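Local coordinates for protein Blo t 1 allergen (Blomia tropicalis, PDB 5JT8) that is a mite allergen of the papain-like cysteine protease family, made as a proenzyme whose propeptide probably keeps it inactive, at residues Leu56-Glu61 against Asn258-Asn263; Val68-Asn73 against Gly267-Val272. All coordinates share one frame; numbering follows the deposited sequence.

Contact 1 of 2, residues Leu56-Glu61 against Asn258-Asn263; sequences LKWVEE and NNYFRN. With NO3 (nitrate ion), chain H.
The Trp58 indole has Asn259 CB over one face and Tyr260 CD2 at its edge, in plane; the Tyr260 ring in turn carries Trp58 CZ2 above its centre and Asn258 OD1 at its edge. Helix 42-62 of the I29 propeptide here meets the short helix 259-262, which probably belongs to the prosegment-binding loop of papain-like proteases. The two rings form a T-shaped (edge-to-face) pair, with centroids 4.9 Å apart and planes at 83°. Chi1 of -171° swings the indole away from the Trp58 backbone N and out toward helix 259-262, and a CH-pi contact places Asn259 CB 4.0 Å from the centroid of its six-membered ring. His62, one turn on in the same helix, stacks on the indole. On the same indole, Trp58 CE3 lies 3.9 Å from Asn263 ND2, while Val59 CG2 packs 3.8 Å from Asn263 OD1. The Asn263 amide is held by ND2 donating to Asn259 O at 3.1 Å and by its bond to Gln55 OE1, a link back to helix 42-62. Asn259 O also accepts from Asn263 N. At the N-cap of helix 259-262, Phe261 N meets an in-plane lone pair of Asn258 OD1 at 3.2 Å; Asn258 ND2 bonds weakly, at 3.5 Å, to O3 of a nitrate ion probably from the crystallisation liquor.

Contact 2 of 2, residues Val68-Asn73 against Gly267-Val272; sequences VEYAIN and GVLRGV
Val68 and Gly267 bring their backbones to 4.4 Å between CA atoms, the closest CA approach of the two segments, and Gly267 adopts a phi of 113° that suits glycine, with no side chain to keep the chains apart. No hydrogen bond joins 68-73 to 267-272. Instead, Val68 sends CG2, the branch beside its backbone nitrogen, to 3.3 Å from Val268 O. That tight van der Waals approach lays a methyl against a carbonyl oxygen. Two residues on, the hydroxyl end of Tyr70 meets Leu269: Tyr70 OH lies 3.2 Å and CZ 4.2 Å from Leu269 CD1. The methyl arrives at the edge of the phenol, near its plane, and the two side chains run at about a right angle. The Tyr70 ring also meets Trp58 edge-to-face, and the Tyr70 backbone N donates to Asn63 OD1. Behind Leu269, backbone bonds to Tyr314 and Glu316 tie it to strand 312-316 of the protease sheet. Backbone bonds of Glu69 with Gly265 and Asn266 lie just beside the contact, so that an extended propeptide segment runs along a protease loop, consistent with the prosegment-binding loop of papain-like zymogens.

Overall arrangement
Contacts 1 and 2 lie on the same side of the chain's centre, with their own centres about 8 Å apart, and together form one propeptide-protease interface. Their segments alternate along the chain: 56-61 comes first, near the end of helix 42-62, then 68-73 in the loop that follows; 258-263 and 267-272 come nearly two hundred residues later, on helix 259-262 and strand 268-269. The two contacts touch directly, with a probable hydrogen bond of 2.8 Å between Asn263 O and Ala71 N. The second propeptide segment thus borders both protease segments. Two consecutive propeptide elements therefore dock on two consecutive protease elements, consistent with an inhibitory prodomain held against the enzyme.

Contact 1 of 2, residues Leu56-Glu61 against Asn258-Asn263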
ATOM      1  N   LEU A  56     -21.397  -6.210   4.196  1.00 67.53           N
ATOM      2  CA  LEU A  56     -21.558  -7.100   5.341  1.00 67.68           C
ATOM      3  C   LEU A  56     -22.050  -8.454   4.871  1.00 65.52           C
ATOM      4  O   LEU A  56     -21.655  -9.495   5.400  1.00 64.60           O
ATOM      5  CB  LEU A  56     -22.531  -6.524   6.366  1.00 69.90           C
ATOM      6  CG  LEU A  56     -22.711  -7.446   7.577  1.00 71.84           C
ATOM      7  CD1 LEU A  56     -21.402  -7.606   8.336  1.00 75.18           C
ATOM      8  CD2 LEU A  56     -23.797  -6.945   8.491  1.00 71.18           C
ATOM      9  N   LYS A  57     -22.920  -8.429   3.868  1.00 68.21           N
ATOM     10  CA  LYS A  57     -23.398  -9.655   3.248  1.00 70.86           C
ATOM     11  C   LYS A  57     -22.225 -10.454   2.660  1.00 69.93           C
ATOM     12  O   LYS A  57     -22.098 -11.656   2.903  1.00 69.85           O
ATOM     13  CB  LYS A  57     -24.429  -9.335   2.167  1.00 70.85           C
ATOM     14  CG  LYS A  57     -25.143 -10.543   1.610  1.00 74.73           C
ATOM     15  CD  LYS A  57     -26.091 -10.145   0.487  1.00 80.99           C
ATOM     16  CE  LYS A  57     -26.969 -11.306   0.050  1.00 84.12           C
ATOM     17  NZ  LYS A  57     -27.999 -10.853  -0.928  1.00 87.71           N
ATOM     18  N   TRP A  58     -21.362  -9.781   1.902  1.00 66.22           N
ATOM     19  CA  TRP A  58     -20.201 -10.446   1.308  1.00 63.85           C
ATOM     20  C   TRP A  58     -19.274 -11.029   2.376  1.00 61.57           C
ATOM     21  O   TRP A  58     -18.700 -12.099   2.185  1.00 63.32           O
ATOM     22  CB  TRP A  58     -19.406  -9.487   0.413  1.00 59.18           C
ATOM     23  CG  TRP A  58     -18.334 -10.195  -0.368  1.00 59.16           C
ATOM     24  CD1 TRP A  58     -18.429 -10.670  -1.649  1.00 59.34           C
ATOM     25  CD2 TRP A  58     -17.019 -10.539   0.087  1.00 54.75           C
ATOM     26  NE1 TRP A  58     -17.254 -11.278  -2.019  1.00 51.84           N
ATOM     27  CE2 TRP A  58     -16.372 -11.212  -0.972  1.00 54.88           C
ATOM     28  CE3 TRP A  58     -16.322 -10.335   1.283  1.00 52.58           C
ATOM     29  CZ2 TRP A  58     -15.066 -11.685  -0.867  1.00 55.37           C
ATOM     30  CZ3 TRP A  58     -15.029 -10.804   1.385  1.00 54.55           C
ATOM     31  CH2 TRP A  58     -14.412 -11.472   0.314  1.00 57.98           C
ATOM     32  N   VAL A  59     -19.129 -10.313   3.490  1.00 58.88           N
ATOM     33  CA  VAL A  59     -18.240 -10.729   4.570  1.00 56.01           C
ATOM     34  C   VAL A  59     -18.729 -12.013   5.231  1.00 59.84           C
ATOM     35  O   VAL A  59     -17.979 -12.977   5.349  1.00 61.02           O
ATOM     36  CB  VAL A  59     -18.094  -9.626   5.649  1.00 52.79           C
ATOM     37  CG1 VAL A  59     -17.410 -10.177   6.896  1.00 48.86           C
ATOM     38  CG2 VAL A  59     -17.316  -8.440   5.101  1.00 50.24           C
ATOM     39  N   GLU A  60     -19.987 -12.033   5.652  1.00 66.19           N
ATOM     40  CA  GLU A  60     -20.502 -13.195   6.365  1.00 75.89           C
ATOM     41  C   GLU A  60     -20.518 -14.451   5.486  1.00 76.47           C
ATOM     42  O   GLU A  60     -20.263 -15.557   5.968  1.00 73.84           O
ATOM     43  CB  GLU A  60     -21.905 -12.913   6.913  1.00 82.66           C
ATOM     44  CG  GLU A  60     -22.403 -13.947   7.931  1.00 95.79           C
ATOM     45  CD  GLU A  60     -21.283 -14.575   8.763  1.00103.61           C
ATOM     46  OE1 GLU A  60     -20.540 -13.834   9.449  1.00106.35           O
ATOM     47  OE2 GLU A  60     -21.146 -15.818   8.731  1.00104.60           O
ATOM     48  N   GLU A  61     -20.793 -14.282   4.198  1.00 76.58           N
ATOM     49  CA  GLU A  61     -20.844 -15.427   3.297  1.00 78.53           C
ATOM     50  C   GLU A  61     -19.459 -15.966   2.962  1.00 74.52           C
ATOM     51  O   GLU A  61     -19.326 -17.119   2.551  1.00 75.25           O
ATOM     52  CB  GLU A  61     -21.583 -15.071   2.006  1.00 82.76           C
ATOM     53  CG  GLU A  61     -23.075 -14.831   2.193  1.00 90.86           C
ATOM     54  CD  GLU A  61     -23.775 -14.491   0.888  1.00 95.64           C
ATOM     55  OE1 GLU A  61     -23.730 -15.315  -0.052  1.00100.21           O
ATOM     56  OE2 GLU A  61     -24.369 -13.399   0.802  1.00 94.09           O
ATOM     57  N   ASN A 258     -10.220  -5.152  -4.867  1.00 45.33           N
ATOM     58  CA  ASN A 258     -10.754  -6.518  -4.926  1.00 40.87           C
ATOM     59  C   ASN A 258     -11.385  -6.922  -3.588  1.00 38.17           C
ATOM     60  O   ASN A 258     -10.804  -6.674  -2.528  1.00 34.62           O
ATOM     61  CB  ASN A 258      -9.650  -7.510  -5.319  1.00 34.08           C
ATOM     62  CG  ASN A 258     -10.092  -8.960  -5.180  1.00 42.02           C
ATOM     63  OD1 ASN A 258     -10.112  -9.519  -4.080  1.00 40.17           O
ATOM     64  ND2 ASN A 258     -10.445  -9.578  -6.299  1.00 47.44           N
ATOM     65  N   ASN A 259     -12.569  -7.531  -3.641  1.00 41.09           N
ATOM     66  CA  ASN A 259     -13.344  -7.837  -2.433  1.00 43.25           C
ATOM     67  C   ASN A 259     -12.579  -8.646  -1.403  1.00 41.46           C
ATOM     68  O   ASN A 259     -12.628  -8.347  -0.215  1.00 47.43           O
ATOM     69  CB  ASN A 259     -14.625  -8.587  -2.797  1.00 56.98           C
ATOM     70  CG  ASN A 259     -15.755  -7.658  -3.168  1.00 64.77           C
ATOM     71  OD1 ASN A 259     -15.941  -6.619  -2.537  1.00 66.64           O
ATOM     72  ND2 ASN A 259     -16.515  -8.022  -4.199  1.00 70.78           N
ATOM     73  N   TYR A 260     -11.857  -9.659  -1.864  1.00 41.40           N
ATOM     74  CA  TYR A 260     -11.112 -10.541  -0.966  1.00 42.00           C
ATOM     75  C   TYR A 260      -9.959  -9.796  -0.296  1.00 36.60           C
ATOM     76  O   TYR A 260      -9.751  -9.901   0.913  1.00 38.79           O
ATOM     77  CB  TYR A 260     -10.589 -11.766  -1.729  1.00 43.03           C
ATOM     78  CG  TYR A 260     -11.698 -12.636  -2.295  1.00 52.23           C
ATOM     79  CD1 TYR A 260     -12.275 -12.346  -3.528  1.00 57.71           C
ATOM     80  CD2 TYR A 260     -12.176 -13.737  -1.593  1.00 54.17           C
ATOM     81  CE1 TYR A 260     -13.293 -13.132  -4.048  1.00 54.62           C
ATOM     82  CE2 TYR A 260     -13.200 -14.523  -2.102  1.00 52.79           C
ATOM     83  CZ  TYR A 260     -13.751 -14.218  -3.331  1.00 53.80           C
ATOM     84  OH  TYR A 260     -14.765 -14.994  -3.848  1.00 54.12           O
ATOM     85  N   PHE A 261      -9.203  -9.044  -1.079  1.00 33.03           N
ATOM     86  CA  PHE A 261      -8.113  -8.278  -0.499  1.00 38.39           C
ATOM     87  C   PHE A 261      -8.664  -7.180   0.406  1.00 40.26           C
ATOM     88  O   PHE A 261      -8.164  -6.958   1.512  1.00 39.46           O
ATOM     89  CB  PHE A 261      -7.216  -7.668  -1.577  1.00 31.04           C
ATOM     90  CG  PHE A 261      -6.030  -6.963  -1.010  1.00 36.09           C
ATOM     91  CD1 PHE A 261      -4.887  -7.680  -0.662  1.00 34.82           C
ATOM     92  CD2 PHE A 261      -6.072  -5.599  -0.758  1.00 30.30           C
ATOM     93  CE1 PHE A 261      -3.795  -7.041  -0.115  1.00 34.17           C
ATOM     94  CE2 PHE A 261      -4.991  -4.955  -0.199  1.00 32.96           C
ATOM     95  CZ  PHE A 261      -3.846  -5.672   0.118  1.00 36.12           C
ATOM     96  N   ARG A 262      -9.702  -6.502  -0.081  1.00 41.72           N
ATOM     97  CA  ARG A 262     -10.377  -5.426   0.652  1.00 46.47           C
ATOM     98  C   ARG A 262     -10.705  -5.783   2.099  1.00 43.57           C
ATOM     99  O   ARG A 262     -10.425  -5.019   3.031  1.00 39.86           O
ATOM    100  CB  ARG A 262     -11.662  -5.045  -0.085  1.00 55.23           C
ATOM    101  CG  ARG A 262     -12.427  -3.878   0.480  1.00 56.56           C
ATOM    102  CD  ARG A 262     -13.549  -3.488  -0.480  1.00 55.05           C
ATOM    103  NE  ARG A 262     -14.446  -2.504   0.110  1.00 55.72           N
ATOM    104  CZ  ARG A 262     -15.503  -1.986  -0.504  1.00 53.46           C
ATOM    105  NH1 ARG A 262     -15.805  -2.356  -1.743  1.00 47.73           N
ATOM    106  NH2 ARG A 262     -16.258  -1.099   0.129  1.00 58.17           N
ATOM    107  N   ASN A 263     -11.283  -6.959   2.287  1.00 43.88           N
ATOM    108  CA  ASN A 263     -11.778  -7.341   3.603  1.00 41.87           C
ATOM    109  C   ASN A 263     -10.899  -8.333   4.321  1.00 43.39           C
ATOM    110  O   ASN A 263     -11.309  -8.899   5.335  1.00 37.85           O
ATOM    111  CB  ASN A 263     -13.183  -7.913   3.476  1.00 37.07           C
ATOM    112  CG  ASN A 263     -14.178  -6.871   3.063  1.00 41.98           C
ATOM    113  OD1 ASN A 263     -14.603  -6.054   3.879  1.00 50.09           O
ATOM    114  ND2 ASN A 263     -14.548  -6.876   1.788  1.00 40.16           N
TER
HETATM  115  N   NO3 H 405     -10.901 -12.944  -8.070  1.00 74.39           N
HETATM  116  O1  NO3 H 405     -10.570 -14.154  -8.267  1.00 74.42           O
HETATM  117  O2  NO3 H 405     -10.341 -12.029  -8.744  1.00 80.87           O
HETATM  118  O3  NO3 H 405     -11.787 -12.643  -7.212  1.00 59.79           O

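Contact 2 of 2, residues Val68-Asn73 against Gly267-Val272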
ATOM      1  N   VAL A  68      -9.835 -18.538   5.693  1.00 51.60           N
ATOM      2  CA  VAL A  68      -9.388 -17.155   5.600  1.00 49.22           C
ATOM      3  C   VAL A  68     -10.428 -16.256   6.239  1.00 49.17           C
ATOM      4  O   VAL A  68     -11.621 -16.382   5.972  1.00 51.58           O
ATOM      5  CB  VAL A  68      -9.137 -16.723   4.141  1.00 47.31           C
ATOM      6  CG1 VAL A  68      -8.767 -15.259   4.082  1.00 50.01           C
ATOM      7  CG2 VAL A  68      -8.032 -17.587   3.498  1.00 42.62           C
ATOM      8  N   GLU A  69      -9.969 -15.367   7.106  1.00 45.15           N
ATOM      9  CA  GLU A  69     -10.848 -14.447   7.803  1.00 49.99           C
ATOM     10  C   GLU A  69     -11.122 -13.205   6.963  1.00 49.73           C
ATOM     11  O   GLU A  69     -10.194 -12.625   6.394  1.00 40.55           O
ATOM     12  CB  GLU A  69     -10.223 -14.050   9.133  1.00 58.39           C
ATOM     13  CG  GLU A  69     -10.989 -13.000   9.906  1.00 63.11           C
ATOM     14  CD  GLU A  69     -10.187 -12.471  11.086  1.00 66.21           C
ATOM     15  OE1 GLU A  69      -8.939 -12.467  10.999  1.00 63.04           O
ATOM     16  OE2 GLU A  69     -10.801 -12.068  12.097  1.00 68.41           O
ATOM     17  N   TYR A  70     -12.395 -12.815   6.867  1.00 49.01           N
ATOM     18  CA  TYR A  70     -12.757 -11.528   6.267  1.00 50.04           C
ATOM     19  C   TYR A  70     -13.538 -10.684   7.271  1.00 52.93           C
ATOM     20  O   TYR A  70     -14.225 -11.229   8.136  1.00 48.51           O
ATOM     21  CB  TYR A  70     -13.566 -11.725   4.984  1.00 46.62           C
ATOM     22  CG  TYR A  70     -12.842 -12.551   3.955  1.00 42.87           C
ATOM     23  CD1 TYR A  70     -11.868 -11.981   3.152  1.00 42.91           C
ATOM     24  CD2 TYR A  70     -13.112 -13.911   3.806  1.00 40.40           C
ATOM     25  CE1 TYR A  70     -11.185 -12.725   2.220  1.00 44.54           C
ATOM     26  CE2 TYR A  70     -12.429 -14.668   2.868  1.00 42.11           C
ATOM     27  CZ  TYR A  70     -11.463 -14.065   2.081  1.00 41.31           C
ATOM     28  OH  TYR A  70     -10.772 -14.790   1.141  1.00 40.79           O
ATOM     29  N   ALA A  71     -13.426  -9.358   7.171  1.00 49.47           N
ATOM     30  CA  ALA A  71     -14.089  -8.480   8.138  1.00 47.60           C
ATOM     31  C   ALA A  71     -14.326  -7.059   7.634  1.00 52.81           C
ATOM     32  O   ALA A  71     -13.485  -6.476   6.939  1.00 47.76           O
ATOM     33  CB  ALA A  71     -13.284  -8.429   9.433  1.00 39.07           C
ATOM     34  N   ILE A  72     -15.493  -6.529   7.998  1.00 52.65           N
ATOM     35  CA  ILE A  72     -15.836  -5.118   7.867  1.00 51.42           C
ATOM     36  C   ILE A  72     -14.694  -4.187   8.293  1.00 53.98           C
ATOM     37  O   ILE A  72     -13.974  -4.474   9.251  1.00 49.52           O
ATOM     38  CB  ILE A  72     -17.081  -4.798   8.734  1.00 70.55           C
ATOM     39  CG1 ILE A  72     -18.276  -5.629   8.273  1.00 67.64           C
ATOM     40  CG2 ILE A  72     -17.402  -3.310   8.718  1.00 72.04           C
ATOM     41  CD1 ILE A  72     -18.628  -5.408   6.818  1.00 68.03           C
ATOM     42  N   ASN A  73     -14.528  -3.078   7.579  1.00 51.63           N
ATOM     43  CA  ASN A  73     -13.630  -2.025   8.019  1.00 51.35           C
ATOM     44  C   ASN A  73     -14.171  -0.646   7.656  1.00 52.85           C
ATOM     45  O   ASN A  73     -15.295  -0.518   7.147  1.00 52.07           O
ATOM     46  CB  ASN A  73     -12.243  -2.218   7.412  1.00 49.87           C
ATOM     47  CG  ASN A  73     -12.293  -2.393   5.914  1.00 51.41           C
ATOM     48  OD1 ASN A  73     -12.674  -1.473   5.179  1.00 43.86           O
ATOM     49  ND2 ASN A  73     -11.909  -3.581   5.445  1.00 52.59           N
ATOM     50  N   GLY A 267      -5.143 -15.187   7.668  1.00 42.26           N
ATOM     51  CA  GLY A 267      -5.175 -16.265   6.686  1.00 39.18           C
ATOM     52  C   GLY A 267      -4.375 -15.979   5.426  1.00 40.76           C
ATOM     53  O   GLY A 267      -3.889 -14.862   5.219  1.00 44.07           O
ATOM     54  N   VAL A 268      -4.208 -16.990   4.578  1.00 36.33           N
ATOM     55  CA  VAL A 268      -3.500 -16.779   3.322  1.00 37.70           C
ATOM     56  C   VAL A 268      -4.485 -16.733   2.164  1.00 38.72           C
ATOM     57  O   VAL A 268      -5.181 -17.709   1.874  1.00 37.61           O
ATOM     58  CB  VAL A 268      -2.451 -17.868   3.042  1.00 39.74           C
ATOM     59  CG1 VAL A 268      -1.782 -17.589   1.702  1.00 37.69           C
ATOM     60  CG2 VAL A 268      -1.430 -17.902   4.156  1.00 42.68           C
ATOM     61  N   LEU A 269      -4.549 -15.581   1.520  1.00 41.42           N
ATOM     62  CA  LEU A 269      -5.415 -15.387   0.375  1.00 42.29           C
ATOM     63  C   LEU A 269      -4.893 -16.175  -0.815  1.00 37.67           C
ATOM     64  O   LEU A 269      -3.851 -15.838  -1.383  1.00 36.27           O
ATOM     65  CB  LEU A 269      -5.515 -13.893   0.039  1.00 40.42           C
ATOM     66  CG  LEU A 269      -6.683 -13.476  -0.854  1.00 49.99           C
ATOM     67  CD1 LEU A 269      -8.012 -13.957  -0.254  1.00 52.71           C
ATOM     68  CD2 LEU A 269      -6.691 -11.963  -1.036  1.00 51.10           C
ATOM     69  N   ARG A 270      -5.616 -17.227  -1.181  1.00 35.65           N
ATOM     70  CA  ARG A 270      -5.263 -18.069  -2.319  1.00 42.42           C
ATOM     71  C   ARG A 270      -6.269 -17.918  -3.455  1.00 46.67           C
ATOM     72  O   ARG A 270      -7.423 -17.555  -3.223  1.00 42.07           O
ATOM     73  CB  ARG A 270      -5.203 -19.550  -1.918  1.00 43.50           C
ATOM     74  CG  ARG A 270      -4.114 -19.931  -0.940  1.00 47.56           C
ATOM     75  CD  ARG A 270      -3.972 -21.455  -0.886  1.00 43.10           C
ATOM     76  NE  ARG A 270      -5.250 -22.100  -0.612  1.00 48.96           N
ATOM     77  CZ  ARG A 270      -5.439 -23.418  -0.600  1.00 56.64           C
ATOM     78  NH1 ARG A 270      -4.427 -24.242  -0.851  1.00 53.30           N
ATOM     79  NH2 ARG A 270      -6.641 -23.910  -0.337  1.00 59.52           N
ATOM     80  N   GLY A 271      -5.830 -18.221  -4.676  1.00 42.70           N
ATOM     81  CA  GLY A 271      -6.712 -18.269  -5.830  1.00 40.30           C
ATOM     82  C   GLY A 271      -7.428 -16.978  -6.201  1.00 40.40           C
ATOM     83  O   GLY A 271      -8.497 -17.015  -6.786  1.00 40.87           O
ATOM     84  N   VAL A 272      -6.851 -15.828  -5.872  1.00 33.20           N
ATOM     85  CA  VAL A 272      -7.492 -14.565  -6.230  1.00 36.27           C
ATOM     86  C   VAL A 272      -6.755 -13.838  -7.363  1.00 35.88           C
ATOM     87  O   VAL A 272      -5.541 -13.583  -7.271  1.00 33.63           O
ATOM     88  CB  VAL A 272      -7.602 -13.621  -5.002  1.00 43.22           C
ATOM     89  CG1 VAL A 272      -8.027 -12.233  -5.432  1.00 41.08           C
ATOM     90  CG2 VAL A 272      -8.572 -14.186  -3.981  1.00 33.44           C
TER